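Long-range contacts in intracellular serine protease (Bacillus licheniformis, PDB 4ZOQ), which cleaves peptide bonds sequence-specifically as a lanthipeptide protease, probably a serine endopeptidase of the subtilase (S8) family: residues R157-A162 against S194-V199; Q166-S171 against P301-V306; P43-A48 against G130-N135; V150-Y155 against V190-A195; V178-M183 against G218-F223. One frame throughout, in Å; residues are numbered along the deposited sequence.

All five contacts belong to the subtilase-type catalytic domain and gather around its mainly parallel sheet. Contact 3 closes first along the chain and pairs two central strands, 46-51 and 133-136. Strand 168-172, used by contact 2, lies next in that sheet, the contact centres about 11 Å apart. Contacts 1 and 4 share helix 146-164, Ser194 and Ala195, with centres about 8 Å apart. Contact 5, on edge strand 221-226, is nested inside the loop closed by contact 2 and touches contact 4 through Ser194 and Glu220. Contacts 3 and 5 lie farthest apart, at about 27 Å between centres. Together they tie strand to strand, and helices and loops to the edges and ends of the sheet.

Contact 1 (R157-A162 against S194-V199); sequences RAANYA and SALKHV
Ala159 carries the apolar part of this contact: its methyl group is what helix 157-162 points at the loop 194-199. Val199 CG2 packs on it at 3.9 Å from Ala159 CB. Leu196 CD1 approaches the same methyl carbon more loosely, 4.2 Å from Ala159 CB. The branch of Val199 that does the touching lies anti to its own carbonyl carbon, which turns it to the helix while CG1 faces elsewhere. Leu196 also rests on Met152, Tyr155 and Gln156 earlier in the same helix.

Two backbone oxygens also pack against carbon atoms. Lys197 O sits 3.4 Å from Ala159 CB, and this carbonyl is taken up by Gln156 of the same helix. In return, Ala159 O stands 3.9 Å from His198 CB.

Among the flat groups, Asn160 OD1 comes to the edge of the His198 imidazole, near its plane, and lies 3.3 Å from His198 CD2. The amide and ring planes are 80° apart, so the two groups do not stack. The stronger partner of Asn160 OD1 is the amide of Gln156. Over one face of the imidazole lies the neighbouring Lys197, with CG 4.0 Å above the plane of the His198 ring.

Backbone shape brings these groups together. Leu196 to Val199 form a type II beta turn in which His198 has positive phi (70°), closed by Val199 N on Leu196 O at 3.2 Å. The turn feeds onward, so the contact joins a covering helix of the alpha/beta subtilase fold to the start of parallel strand 200-205, between 168-172 and edge strand 221-226.

Contact 2 (Q166-S171 against P301-V306); sequences QVLVFS and PSAKQV
Ser302 faces Gln166 with its CB, 3.4 Å from Gln166 OE1, while its hydroxyl turns the other way, back over its own helix. There Ser302 OG accepts from Gln305 N, and Ser302 N in turn donates to Gln305 OE1 at 2.7 Å, which together make a capping box.

At Ala303 the carboxamide of Gln166 makes the central bond: Ala303 N donates to Gln166 OE1 over 2.9 Å, with an N-H...O angle of 164°, almost straight ahead of the carbonyl. Gln166 reaches this point because its chain is bent at chi2 (-64°), which brings the amide up to the helix start. The methyl group of Ala303 meets Leu168 as well, CD2 of that leucine lying 3.8 Å from Ala303 CB.

Two helix ends meet here: Gln166, with positive phi, is also the C-prime residue of the Schellman motif that closes helix 146-164 just before strand 168-172 of the mainly parallel sheet.

Lys304 offers its backbone N to water 1, which donates to Gln166 OE1 at 2.7 Å. One amide oxygen thus serves two successive N-H groups of the first helical turn, directly and through water.

One turn on, the buried Val306 and Leu168 side chains cross obliquely, Leu168 CD1 lying 3.6 Å from Val306 CG1. Val306 also packs on Ile290 of helix 275-297.

Contact 3 (P43-A48 against G130-N135); sequences PDVKVA and GHEVIN
Val45 CA comes within 3.7 Å of Glu132 OE1 as segment 43-48 enters a central strand of the mainly parallel subtilase sheet, with strand 133-136 alongside, reached through 130-132. Glu132 bends back at chi2 (96°), bringing its carboxylate to a backbone amide: Lys46 N donates to Glu132 OE1 at 3.0 Å, nearly straight (175°), from the syn side, 31° out of the carboxylate plane. The other oxygen, Glu132 OE2, pairs with Arg294.

The Lys46 chain crosses the His131 imidazole at about a right angle, with Lys46 CB 3.4 Å from His131 CD2. Its CD and NZ lie over a face of the ring, and NZ bonds Asp129 O. Lys46 O receives weak bonds from Glu132 N and Val133 N.

Val47 lies side by side with Val133, their side chains pointing the same way and Val47 CG2 4.0 Å from Val133 CB.

Ala48 turns to the other face, where its CB makes an off-centre CH-pi contact, 4.1 Å from the centroid of the His131 ring. Ala48 N donates to Val133 O at 2.8 Å. Asn135, whose side chain lies about 5 Å from that of the predicted catalytic Asp51, donates its backbone N to Ala48 O over 2.9 Å.

Contact 4 (V150-Y155 against V190-A195); sequences VLMKAY and VHLPSA
Met152 and Tyr155 face Leu192 and Pro193 where the axis of helix 150-155 passes 10.6 Å from that of strand 190-192, their N-to-C directions 40° apart, and the contacts between them are made by side chains.

Met152, extended beyond CG, runs across the strand side chains at about a right angle. Its sulfur meets Val190, with Met152 SD 4.1 Å from Val190 CG1, the branch set between the valine's backbone N and carbonyl carbon. One atom nearer the helix, Met152 CG lies 4.2 Å from Leu192 CD2.

Strand 190-192 pairs antiparallel with 140-143, and it ends in a cis peptide bond before Pro193, a feature also found in subtilisins; the proline lies about 11 Å from the predicted catalytic His86 and Ser276, measured between side chains.

The chi1 of Tyr155, -140°, is off the staggered positions, and the ring presents a face to Pro193 CB in a CH-pi contact, 4.1 Å from the centroid of the Tyr155 ring. Leu192 CB approaches obliquely, 4.1 Å from Tyr155 CD1. With an alanine in place of Tyr155, Pro193 would probably lose the aromatic face it rests on, and a gap would be likely to open between helix and loop.

Ile119 and Met120 of helix 116-128 also touch the Tyr155 side chain. The buried phenol oxygen has no polar partner in the model; Tyr155 OH lies 3.8 Å from Pro193 CD.

Contact 5 (V178-M183 against G218-F223); sequences VNLDEM and GREIEF
The carboxylate of Asp181 stacks on one face of the Arg219 guanidinium, the two planes 23° apart. Asp181 OD2 rides 3.3 Å above the plane of the Arg219 guanidinium, displaced toward its rim, and the salt bridge comes from the same face, Asp181 OD1 3.1 Å from Arg219 NH1. Arg219, extended from CG to NE, runs obliquely past the acid.

The carboxylate also grips the backbone. Arg219 N donates to Asp181 OD2 at 2.8 Å with an angle of 157°, on its syn side, 20° out of the carboxylate plane. Water 2 donates to Asp181 OD1 and accepts from Glu220 N, so two consecutive N-H groups are served by one side chain, one directly, the other through water. An alanine instead of Asp181 would probably leave the Arg219 guanidinium without its opposite charge and Arg219 N without this acceptor.

Asp181 OD2 passes 3.4 Å from Gly218 CA. Leu180 CD1 packs on the other acid, 3.3 Å from Glu220 OE2, an oxygen hydrogen-bonded to Ser194 and Ser201.

Helix 180-187 starts at Asn179, whose OD1 caps it by accepting from Glu182 N at 2.9 Å. The negative charge of Asp181 is probably stabilised by the helix N-terminus. The contact is thus an N-capped first helical turn set against the type I beta turn Gly218-Ile221 that leads into strand 221-226, an outermost strand of the main subtilase sheet.

Contact 1 (R157-A162 against S194-V199)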
# COMPACT_ATOMS: atom_id res chain seq x y z
N ARG B 157 0.09 -14.32 -8.85
CA ARG B 157 -1.08 -14.41 -9.71
C ARG B 157 -2.00 -13.24 -9.45
O ARG B 157 -2.54 -12.66 -10.38
CB ARG B 157 -1.83 -15.72 -9.46
CG ARG B 157 -1.18 -16.96 -10.02
CD ARG B 157 -2.08 -18.16 -9.75
NE ARG B 157 -1.47 -19.41 -10.20
CZ ARG B 157 -2.06 -20.60 -10.12
NH1 ARG B 157 -3.26 -20.72 -9.58
NH2 ARG B 157 -1.42 -21.68 -10.57
N ALA B 158 -2.11 -12.85 -8.19
CA ALA B 158 -2.87 -11.66 -7.82
C ALA B 158 -2.30 -10.42 -8.51
O ALA B 158 -3.04 -9.60 -9.08
CB ALA B 158 -2.86 -11.48 -6.31
N ALA B 159 -0.98 -10.32 -8.51
CA ALA B 159 -0.32 -9.18 -9.12
C ALA B 159 -0.53 -9.19 -10.63
O ALA B 159 -0.75 -8.14 -11.26
CB ALA B 159 1.17 -9.17 -8.78
N ASN B 160 -0.46 -10.39 -11.21
CA ASN B 160 -0.73 -10.54 -12.63
C ASN B 160 -2.16 -10.09 -12.98
O ASN B 160 -2.42 -9.43 -14.00
CB ASN B 160 -0.52 -12.01 -13.03
CG ASN B 160 0.98 -12.43 -13.00
OD1 ASN B 160 1.88 -11.63 -12.72
ND2 ASN B 160 1.23 -13.69 -13.31
N TYR B 161 -3.10 -10.42 -12.10
CA TYR B 161 -4.49 -10.09 -12.35
C TYR B 161 -4.73 -8.57 -12.36
O TYR B 161 -5.42 -8.05 -13.24
CB TYR B 161 -5.37 -10.77 -11.31
CG TYR B 161 -6.84 -10.63 -11.56
CD1 TYR B 161 -7.46 -11.29 -12.62
CD2 TYR B 161 -7.63 -9.87 -10.70
CE1 TYR B 161 -8.84 -11.17 -12.83
CE2 TYR B 161 -8.98 -9.75 -10.89
CZ TYR B 161 -9.59 -10.39 -11.95
OH TYR B 161 -10.95 -10.24 -12.10
N ALA B 162 -4.12 -7.85 -11.42
CA ALA B 162 -4.22 -6.39 -11.40
C ALA B 162 -3.60 -5.77 -12.66
O ALA B 162 -4.20 -4.88 -13.27
CB ALA B 162 -3.55 -5.84 -10.16
N SER B 194 6.04 -6.60 -2.18
CA SER B 194 6.91 -5.60 -2.81
C SER B 194 7.90 -6.21 -3.81
O SER B 194 8.31 -5.55 -4.76
CB SER B 194 7.66 -4.80 -1.73
OG SER B 194 8.67 -5.58 -1.13
N ALA B 195 8.29 -7.47 -3.59
CA ALA B 195 9.25 -8.11 -4.48
C ALA B 195 8.63 -8.60 -5.80
O ALA B 195 9.36 -8.91 -6.74
CB ALA B 195 9.91 -9.26 -3.78
N LEU B 196 7.31 -8.70 -5.85
CA LEU B 196 6.60 -9.28 -6.99
C LEU B 196 6.68 -8.48 -8.27
O LEU B 196 6.68 -7.25 -8.25
CB LEU B 196 5.12 -9.48 -6.65
CG LEU B 196 4.69 -10.37 -5.49
CD1 LEU B 196 3.19 -10.17 -5.24
CD2 LEU B 196 5.02 -11.83 -5.79
N LYS B 197 6.66 -9.17 -9.39
CA LYS B 197 6.52 -8.50 -10.66
C LYS B 197 5.12 -7.83 -10.73
O LYS B 197 4.15 -8.32 -10.14
CB LYS B 197 6.71 -9.50 -11.79
CG LYS B 197 6.99 -8.88 -13.14
CD LYS B 197 7.09 -9.97 -14.21
CE LYS B 197 7.73 -9.44 -15.49
NZ LYS B 197 6.82 -8.48 -16.15
N HIS B 198 5.08 -6.67 -11.40
CA HIS B 198 3.89 -5.81 -11.52
C HIS B 198 3.50 -5.13 -10.18
O HIS B 198 2.47 -4.46 -10.08
CB HIS B 198 2.71 -6.60 -12.08
CG HIS B 198 3.02 -7.33 -13.34
ND1 HIS B 198 3.36 -6.68 -14.51
CD2 HIS B 198 3.02 -8.65 -13.63
CE1 HIS B 198 3.58 -7.57 -15.46
NE2 HIS B 198 3.37 -8.78 -14.96
N VAL B 199 4.31 -5.29 -9.15
CA VAL B 199 4.14 -4.50 -7.95
C VAL B 199 5.27 -3.45 -7.86
O VAL B 199 6.45 -3.79 -8.03
CB VAL B 199 4.13 -5.38 -6.69
CG1 VAL B 199 4.14 -4.52 -5.45
CG2 VAL B 199 2.93 -6.36 -6.70

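Contact 2 (Q166-S171 against P301-V306)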
# COMPACT_ATOMS: atom_id res chain seq x y z
N GLN B 166 -4.98 -3.41 -16.02
CA GLN B 166 -4.42 -2.06 -16.04
C GLN B 166 -4.51 -1.33 -14.69
O GLN B 166 -4.61 -0.10 -14.64
CB GLN B 166 -5.14 -1.26 -17.13
CG GLN B 166 -5.04 -1.93 -18.51
CD GLN B 166 -3.61 -2.00 -19.00
OE1 GLN B 166 -2.80 -1.14 -18.67
NE2 GLN B 166 -3.30 -3.01 -19.78
N VAL B 167 -4.43 -2.07 -13.59
CA VAL B 167 -4.45 -1.48 -12.26
C VAL B 167 -3.05 -1.42 -11.64
O VAL B 167 -2.38 -2.45 -11.51
CB VAL B 167 -5.36 -2.26 -11.31
CG1 VAL B 167 -5.39 -1.58 -9.99
CG2 VAL B 167 -6.75 -2.39 -11.90
N LEU B 168 -2.62 -0.22 -11.26
CA LEU B 168 -1.32 -0.03 -10.61
C LEU B 168 -1.37 -0.49 -9.17
O LEU B 168 -2.37 -0.29 -8.48
CB LEU B 168 -0.92 1.43 -10.67
CG LEU B 168 -0.64 1.83 -12.11
CD1 LEU B 168 -0.77 3.31 -12.28
CD2 LEU B 168 0.75 1.35 -12.49
N VAL B 169 -0.30 -1.15 -8.75
CA VAL B 169 -0.16 -1.61 -7.37
C VAL B 169 1.14 -1.08 -6.78
O VAL B 169 2.23 -1.41 -7.25
CB VAL B 169 -0.19 -3.15 -7.28
CG1 VAL B 169 -0.07 -3.61 -5.83
CG2 VAL B 169 -1.46 -3.71 -7.94
N PHE B 170 1.03 -0.28 -5.74
CA PHE B 170 2.18 0.31 -5.09
C PHE B 170 2.33 -0.34 -3.73
O PHE B 170 1.33 -0.57 -3.05
CB PHE B 170 2.00 1.82 -4.98
CG PHE B 170 1.92 2.50 -6.30
CD1 PHE B 170 3.06 2.82 -7.01
CD2 PHE B 170 0.69 2.75 -6.88
CE1 PHE B 170 2.98 3.41 -8.25
CE2 PHE B 170 0.59 3.35 -8.11
CZ PHE B 170 1.75 3.68 -8.80
N SER B 171 3.57 -0.63 -3.34
CA SER B 171 3.82 -1.31 -2.08
C SER B 171 5.00 -0.72 -1.33
O SER B 171 5.97 -0.30 -1.93
CB SER B 171 4.08 -2.80 -2.35
OG SER B 171 3.85 -3.55 -1.19
N PRO B 301 -5.76 6.00 -19.28
CA PRO B 301 -4.39 5.65 -19.68
C PRO B 301 -4.08 4.19 -19.28
O PRO B 301 -4.73 3.63 -18.40
CB PRO B 301 -3.54 6.67 -18.91
CG PRO B 301 -4.30 6.94 -17.68
CD PRO B 301 -5.79 6.83 -18.06
N SER B 302 -3.13 3.56 -19.95
CA SER B 302 -2.69 2.23 -19.52
C SER B 302 -1.84 2.38 -18.25
O SER B 302 -1.37 3.49 -17.96
CB SER B 302 -1.90 1.55 -20.61
OG SER B 302 -0.66 2.20 -20.78
N ALA B 303 -1.68 1.29 -17.49
CA ALA B 303 -0.81 1.25 -16.31
C ALA B 303 0.60 1.65 -16.69
O ALA B 303 1.31 2.29 -15.92
CB ALA B 303 -0.81 -0.12 -15.68
N LYS B 304 1.00 1.26 -17.90
CA LYS B 304 2.33 1.57 -18.41
C LYS B 304 2.47 3.05 -18.69
O LYS B 304 3.51 3.65 -18.40
CB LYS B 304 2.59 0.84 -19.74
CG LYS B 304 3.28 -0.49 -19.64
CD LYS B 304 3.54 -1.07 -21.04
CE LYS B 304 4.00 -2.53 -20.97
NZ LYS B 304 3.81 -3.29 -22.24
N GLN B 305 1.42 3.66 -19.20
CA GLN B 305 1.47 5.09 -19.45
C GLN B 305 1.68 5.89 -18.16
O GLN B 305 2.48 6.82 -18.13
CB GLN B 305 0.21 5.56 -20.14
CG GLN B 305 0.25 5.33 -21.63
CD GLN B 305 -1.09 5.62 -22.28
OE1 GLN B 305 -2.08 4.91 -22.05
NE2 GLN B 305 -1.15 6.71 -23.04
N VAL B 306 0.96 5.53 -17.10
CA VAL B 306 1.09 6.22 -15.82
C VAL B 306 2.47 5.96 -15.24
O VAL B 306 3.13 6.89 -14.77
CB VAL B 306 0.01 5.81 -14.84
CG1 VAL B 306 0.14 6.59 -13.55
CG2 VAL B 306 -1.35 6.06 -15.46
O HOH W 1 -0.17 -1.29 -19.09

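Contact 3 (P43-A48 against G130-N135)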
# COMPACT_ATOMS: atom_id res chain seq x y z
N PRO B 43 -13.10 12.44 -8.16
CA PRO B 43 -13.83 11.56 -7.25
C PRO B 43 -14.07 10.16 -7.82
O PRO B 43 -14.17 9.24 -7.02
CB PRO B 43 -15.17 12.29 -7.05
CG PRO B 43 -14.85 13.71 -7.26
CD PRO B 43 -13.76 13.76 -8.29
N ASP B 44 -14.14 9.99 -9.14
CA ASP B 44 -14.40 8.66 -9.73
C ASP B 44 -13.13 7.92 -10.15
O ASP B 44 -13.19 6.90 -10.83
CB ASP B 44 -15.36 8.76 -10.92
CG ASP B 44 -14.77 9.47 -12.08
OD1 ASP B 44 -13.87 10.30 -11.85
OD2 ASP B 44 -15.20 9.23 -13.22
N VAL B 45 -11.97 8.48 -9.80
CA VAL B 45 -10.75 7.69 -9.75
C VAL B 45 -10.64 7.11 -8.34
O VAL B 45 -10.74 7.84 -7.35
CB VAL B 45 -9.49 8.51 -10.08
CG1 VAL B 45 -8.22 7.80 -9.60
CG2 VAL B 45 -9.44 8.85 -11.57
N LYS B 46 -10.48 5.80 -8.23
CA LYS B 46 -10.55 5.16 -6.91
C LYS B 46 -9.22 4.50 -6.54
O LYS B 46 -8.64 3.74 -7.34
CB LYS B 46 -11.69 4.11 -6.87
CG LYS B 46 -13.08 4.70 -7.00
CD LYS B 46 -14.18 3.67 -6.71
CE LYS B 46 -14.30 2.63 -7.82
NZ LYS B 46 -15.30 1.59 -7.40
N VAL B 47 -8.75 4.78 -5.34
CA VAL B 47 -7.53 4.18 -4.80
C VAL B 47 -7.92 3.20 -3.70
O VAL B 47 -8.60 3.58 -2.74
CB VAL B 47 -6.54 5.25 -4.25
CG1 VAL B 47 -5.34 4.60 -3.60
CG2 VAL B 47 -6.12 6.22 -5.36
N ALA B 48 -7.53 1.94 -3.86
CA ALA B 48 -7.82 0.92 -2.87
C ALA B 48 -6.77 0.94 -1.76
O ALA B 48 -5.57 0.91 -2.01
CB ALA B 48 -7.89 -0.43 -3.51
N GLY B 130 -13.40 -1.85 -9.81
CA GLY B 130 -13.11 -0.70 -10.63
C GLY B 130 -12.07 0.27 -10.10
O GLY B 130 -11.97 1.37 -10.63
N HIS B 131 -11.21 -0.17 -9.18
CA HIS B 131 -10.12 0.67 -8.66
C HIS B 131 -8.96 0.72 -9.64
O HIS B 131 -8.47 -0.32 -10.07
CB HIS B 131 -9.62 0.13 -7.32
CG HIS B 131 -10.61 0.29 -6.21
ND1 HIS B 131 -11.68 -0.56 -6.03
CD2 HIS B 131 -10.71 1.24 -5.24
CE1 HIS B 131 -12.39 -0.15 -4.99
NE2 HIS B 131 -11.83 0.93 -4.50
N GLU B 132 -8.49 1.92 -9.95
CA GLU B 132 -7.38 2.07 -10.89
C GLU B 132 -6.01 2.00 -10.22
O GLU B 132 -5.00 1.72 -10.88
CB GLU B 132 -7.50 3.38 -11.67
CG GLU B 132 -8.71 3.52 -12.57
CD GLU B 132 -9.89 4.26 -11.93
OE1 GLU B 132 -10.16 4.12 -10.70
OE2 GLU B 132 -10.50 5.06 -12.68
N VAL B 133 -5.98 2.25 -8.91
CA VAL B 133 -4.75 2.19 -8.12
C VAL B 133 -4.94 1.42 -6.79
O VAL B 133 -5.95 1.56 -6.10
CB VAL B 133 -4.22 3.60 -7.79
CG1 VAL B 133 -2.96 3.50 -6.89
CG2 VAL B 133 -3.94 4.39 -9.05
N ILE B 134 -3.96 0.56 -6.47
CA ILE B 134 -3.93 -0.13 -5.19
C ILE B 134 -2.67 0.24 -4.38
O ILE B 134 -1.55 0.28 -4.88
CB ILE B 134 -4.00 -1.67 -5.37
CG1 ILE B 134 -5.32 -2.06 -6.05
CG2 ILE B 134 -3.83 -2.40 -4.03
CD1 ILE B 134 -5.38 -3.51 -6.50
N ASN B 135 -2.88 0.52 -3.11
CA ASN B 135 -1.76 0.78 -2.23
C ASN B 135 -1.70 -0.26 -1.13
O ASN B 135 -2.67 -0.43 -0.38
CB ASN B 135 -1.88 2.17 -1.62
CG ASN B 135 -0.70 2.52 -0.76
OD1 ASN B 135 0.30 3.09 -1.22
ND2 ASN B 135 -0.79 2.14 0.50

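Contact 4 (V150-Y155 against V190-A195)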
# COMPACT_ATOMS: atom_id res chain seq x y z
N VAL B 150 5.06 -21.40 -2.83
CA VAL B 150 3.67 -21.52 -3.23
C VAL B 150 2.93 -20.22 -2.90
O VAL B 150 2.15 -19.72 -3.72
CB VAL B 150 2.98 -22.72 -2.53
CG1 VAL B 150 1.48 -22.63 -2.70
CG2 VAL B 150 3.48 -24.02 -3.14
N LEU B 151 3.19 -19.69 -1.71
CA LEU B 151 2.62 -18.40 -1.31
C LEU B 151 3.02 -17.30 -2.31
O LEU B 151 2.19 -16.46 -2.68
CB LEU B 151 3.08 -18.02 0.10
CG LEU B 151 2.43 -16.78 0.72
CD1 LEU B 151 0.99 -17.05 1.04
CD2 LEU B 151 3.18 -16.32 1.98
N MET B 152 4.28 -17.30 -2.73
CA MET B 152 4.75 -16.31 -3.67
C MET B 152 4.09 -16.49 -5.02
O MET B 152 3.76 -15.51 -5.70
CB MET B 152 6.28 -16.35 -3.80
CG MET B 152 6.85 -15.35 -4.80
SD MET B 152 8.61 -15.02 -4.48
CE MET B 152 9.04 -13.88 -5.80
N LYS B 153 3.92 -17.75 -5.41
CA LYS B 153 3.30 -18.11 -6.67
C LYS B 153 1.86 -17.60 -6.71
O LYS B 153 1.38 -17.07 -7.73
CB LYS B 153 3.33 -19.62 -6.85
CG LYS B 153 2.70 -20.16 -8.11
CD LYS B 153 2.89 -21.65 -8.18
CE LYS B 153 2.43 -22.25 -9.49
NZ LYS B 153 2.56 -23.73 -9.41
N ALA B 154 1.17 -17.77 -5.59
CA ALA B 154 -0.20 -17.30 -5.44
C ALA B 154 -0.24 -15.80 -5.54
O ALA B 154 -1.09 -15.20 -6.22
CB ALA B 154 -0.78 -17.75 -4.09
N TYR B 155 0.73 -15.20 -4.87
CA TYR B 155 0.75 -13.76 -4.67
C TYR B 155 1.04 -13.11 -6.03
O TYR B 155 0.50 -12.05 -6.37
CB TYR B 155 1.84 -13.41 -3.69
CG TYR B 155 1.46 -12.36 -2.74
CD1 TYR B 155 1.86 -12.43 -1.42
CD2 TYR B 155 0.57 -11.36 -3.13
CE1 TYR B 155 1.49 -11.47 -0.52
CE2 TYR B 155 0.19 -10.40 -2.24
CZ TYR B 155 0.65 -10.46 -0.94
OH TYR B 155 0.29 -9.53 0.00
N VAL B 190 12.18 -13.14 1.10
CA VAL B 190 11.72 -12.17 0.13
C VAL B 190 10.65 -11.33 0.84
O VAL B 190 9.99 -11.81 1.76
CB VAL B 190 11.20 -12.90 -1.12
CG1 VAL B 190 9.85 -13.57 -0.85
CG2 VAL B 190 11.15 -11.98 -2.29
N HIS B 191 10.56 -10.05 0.49
CA HIS B 191 9.55 -9.18 1.10
C HIS B 191 8.37 -9.12 0.13
O HIS B 191 8.54 -8.67 -1.00
CB HIS B 191 10.12 -7.77 1.39
CG HIS B 191 9.20 -6.86 2.16
ND1 HIS B 191 8.63 -5.74 1.60
CD2 HIS B 191 8.78 -6.90 3.45
CE1 HIS B 191 7.90 -5.12 2.51
NE2 HIS B 191 7.96 -5.81 3.64
N LEU B 192 7.19 -9.55 0.58
CA LEU B 192 6.01 -9.67 -0.29
C LEU B 192 4.89 -8.76 0.22
O LEU B 192 4.63 -8.72 1.43
CB LEU B 192 5.55 -11.12 -0.31
CG LEU B 192 6.56 -12.14 -0.83
CD1 LEU B 192 6.08 -13.51 -0.54
CD2 LEU B 192 6.67 -11.99 -2.32
N PRO B 193 4.18 -8.06 -0.70
CA PRO B 193 4.20 -8.22 -2.16
C PRO B 193 5.21 -7.35 -2.90
O PRO B 193 5.23 -7.38 -4.14
CB PRO B 193 2.79 -7.78 -2.55
CG PRO B 193 2.46 -6.66 -1.55
CD PRO B 193 3.14 -7.10 -0.25
N SER B 194 6.04 -6.60 -2.18
CA SER B 194 6.91 -5.60 -2.81
C SER B 194 7.90 -6.21 -3.81
O SER B 194 8.31 -5.55 -4.76
CB SER B 194 7.66 -4.80 -1.73
OG SER B 194 8.67 -5.58 -1.13
N ALA B 195 8.29 -7.47 -3.59
CA ALA B 195 9.25 -8.11 -4.48
C ALA B 195 8.63 -8.60 -5.80
O ALA B 195 9.36 -8.91 -6.74
CB ALA B 195 9.91 -9.26 -3.78

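Contact 5 (V178-M183 against G218-F223)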
# COMPACT_ATOMS: atom_id res chain seq x y z
N VAL B 178 17.75 -3.14 5.46
CA VAL B 178 18.58 -4.18 4.84
C VAL B 178 18.50 -4.09 3.30
O VAL B 178 17.54 -3.53 2.74
CB VAL B 178 18.15 -5.62 5.28
CG1 VAL B 178 18.02 -5.70 6.79
CG2 VAL B 178 16.82 -6.01 4.69
N ASN B 179 19.49 -4.69 2.64
CA ASN B 179 19.48 -4.86 1.19
C ASN B 179 18.67 -6.10 0.87
O ASN B 179 19.00 -7.18 1.34
CB ASN B 179 20.91 -4.99 0.64
CG ASN B 179 20.95 -5.11 -0.89
OD1 ASN B 179 20.68 -6.18 -1.45
ND2 ASN B 179 21.31 -4.03 -1.56
N LEU B 180 17.61 -5.95 0.09
CA LEU B 180 16.69 -7.08 -0.08
C LEU B 180 17.32 -8.20 -0.92
O LEU B 180 17.01 -9.37 -0.72
CB LEU B 180 15.35 -6.61 -0.67
CG LEU B 180 14.56 -5.74 0.31
CD1 LEU B 180 13.34 -5.07 -0.34
CD2 LEU B 180 14.13 -6.57 1.51
N ASP B 181 18.24 -7.85 -1.81
CA ASP B 181 18.95 -8.85 -2.60
C ASP B 181 19.90 -9.68 -1.71
O ASP B 181 19.94 -10.91 -1.81
CB ASP B 181 19.70 -8.18 -3.75
CG ASP B 181 18.76 -7.42 -4.70
OD1 ASP B 181 17.71 -8.00 -5.07
OD2 ASP B 181 19.06 -6.25 -5.07
N GLU B 182 20.63 -9.02 -0.81
CA GLU B 182 21.44 -9.74 0.16
C GLU B 182 20.58 -10.56 1.11
O GLU B 182 21.00 -11.63 1.55
CB GLU B 182 22.32 -8.77 0.95
CG GLU B 182 23.36 -8.07 0.10
CD GLU B 182 24.04 -6.92 0.83
OE1 GLU B 182 24.28 -7.04 2.06
OE2 GLU B 182 24.31 -5.88 0.17
N MET B 183 19.38 -10.08 1.41
CA MET B 183 18.49 -10.83 2.29
C MET B 183 18.06 -12.13 1.61
O MET B 183 17.88 -13.16 2.25
CB MET B 183 17.26 -10.00 2.67
CG MET B 183 16.37 -10.71 3.67
SD MET B 183 14.90 -9.82 4.14
CE MET B 183 13.96 -9.95 2.62
N GLY B 218 17.43 -2.40 -2.71
CA GLY B 218 17.53 -3.55 -3.59
C GLY B 218 17.11 -3.22 -5.01
O GLY B 218 16.59 -2.14 -5.26
N ARG B 219 17.31 -4.17 -5.92
CA ARG B 219 16.98 -3.96 -7.32
C ARG B 219 15.48 -3.77 -7.52
O ARG B 219 15.08 -3.22 -8.54
CB ARG B 219 17.49 -5.13 -8.17
CG ARG B 219 19.00 -5.29 -8.08
CD ARG B 219 19.54 -6.38 -9.00
NE ARG B 219 20.74 -6.95 -8.42
CZ ARG B 219 20.77 -7.99 -7.60
NH1 ARG B 219 19.66 -8.67 -7.35
NH2 ARG B 219 21.92 -8.40 -7.10
N GLU B 220 14.68 -4.26 -6.58
CA GLU B 220 13.22 -4.15 -6.64
C GLU B 220 12.71 -2.74 -6.40
O GLU B 220 11.62 -2.42 -6.85
CB GLU B 220 12.54 -5.10 -5.65
CG GLU B 220 12.60 -4.64 -4.20
CD GLU B 220 11.76 -5.52 -3.27
OE1 GLU B 220 12.02 -6.75 -3.23
OE2 GLU B 220 10.86 -4.97 -2.57
N ILE B 221 13.47 -1.90 -5.69
CA ILE B 221 13.04 -0.53 -5.40
C ILE B 221 12.85 0.22 -6.72
O ILE B 221 13.77 0.23 -7.55
CB ILE B 221 14.06 0.25 -4.60
CG1 ILE B 221 14.52 -0.49 -3.35
CG2 ILE B 221 13.48 1.65 -4.28
CD1 ILE B 221 13.50 -0.68 -2.30
N GLU B 222 11.68 0.81 -6.93
CA GLU B 222 11.43 1.54 -8.16
C GLU B 222 11.37 3.02 -7.96
O GLU B 222 11.76 3.79 -8.85
CB GLU B 222 10.13 1.11 -8.83
CG GLU B 222 10.24 -0.22 -9.48
CD GLU B 222 9.18 -0.43 -10.52
OE1 GLU B 222 9.07 0.45 -11.40
OE2 GLU B 222 8.45 -1.44 -10.42
N PHE B 223 10.82 3.42 -6.82
CA PHE B 223 10.69 4.82 -6.50
C PHE B 223 10.91 5.04 -5.02
O PHE B 223 10.91 4.14 -4.21
CB PHE B 223 9.32 5.37 -6.85
CG PHE B 223 8.97 5.30 -8.29
CD1 PHE B 223 9.54 6.19 -9.19
CD2 PHE B 223 8.02 4.38 -8.73
CE1 PHE B 223 9.19 6.14 -10.52
CE2 PHE B 223 7.66 4.34 -10.05
CZ PHE B 223 8.25 5.21 -10.96
O HOH W 2 15.41 -6.38 -4.70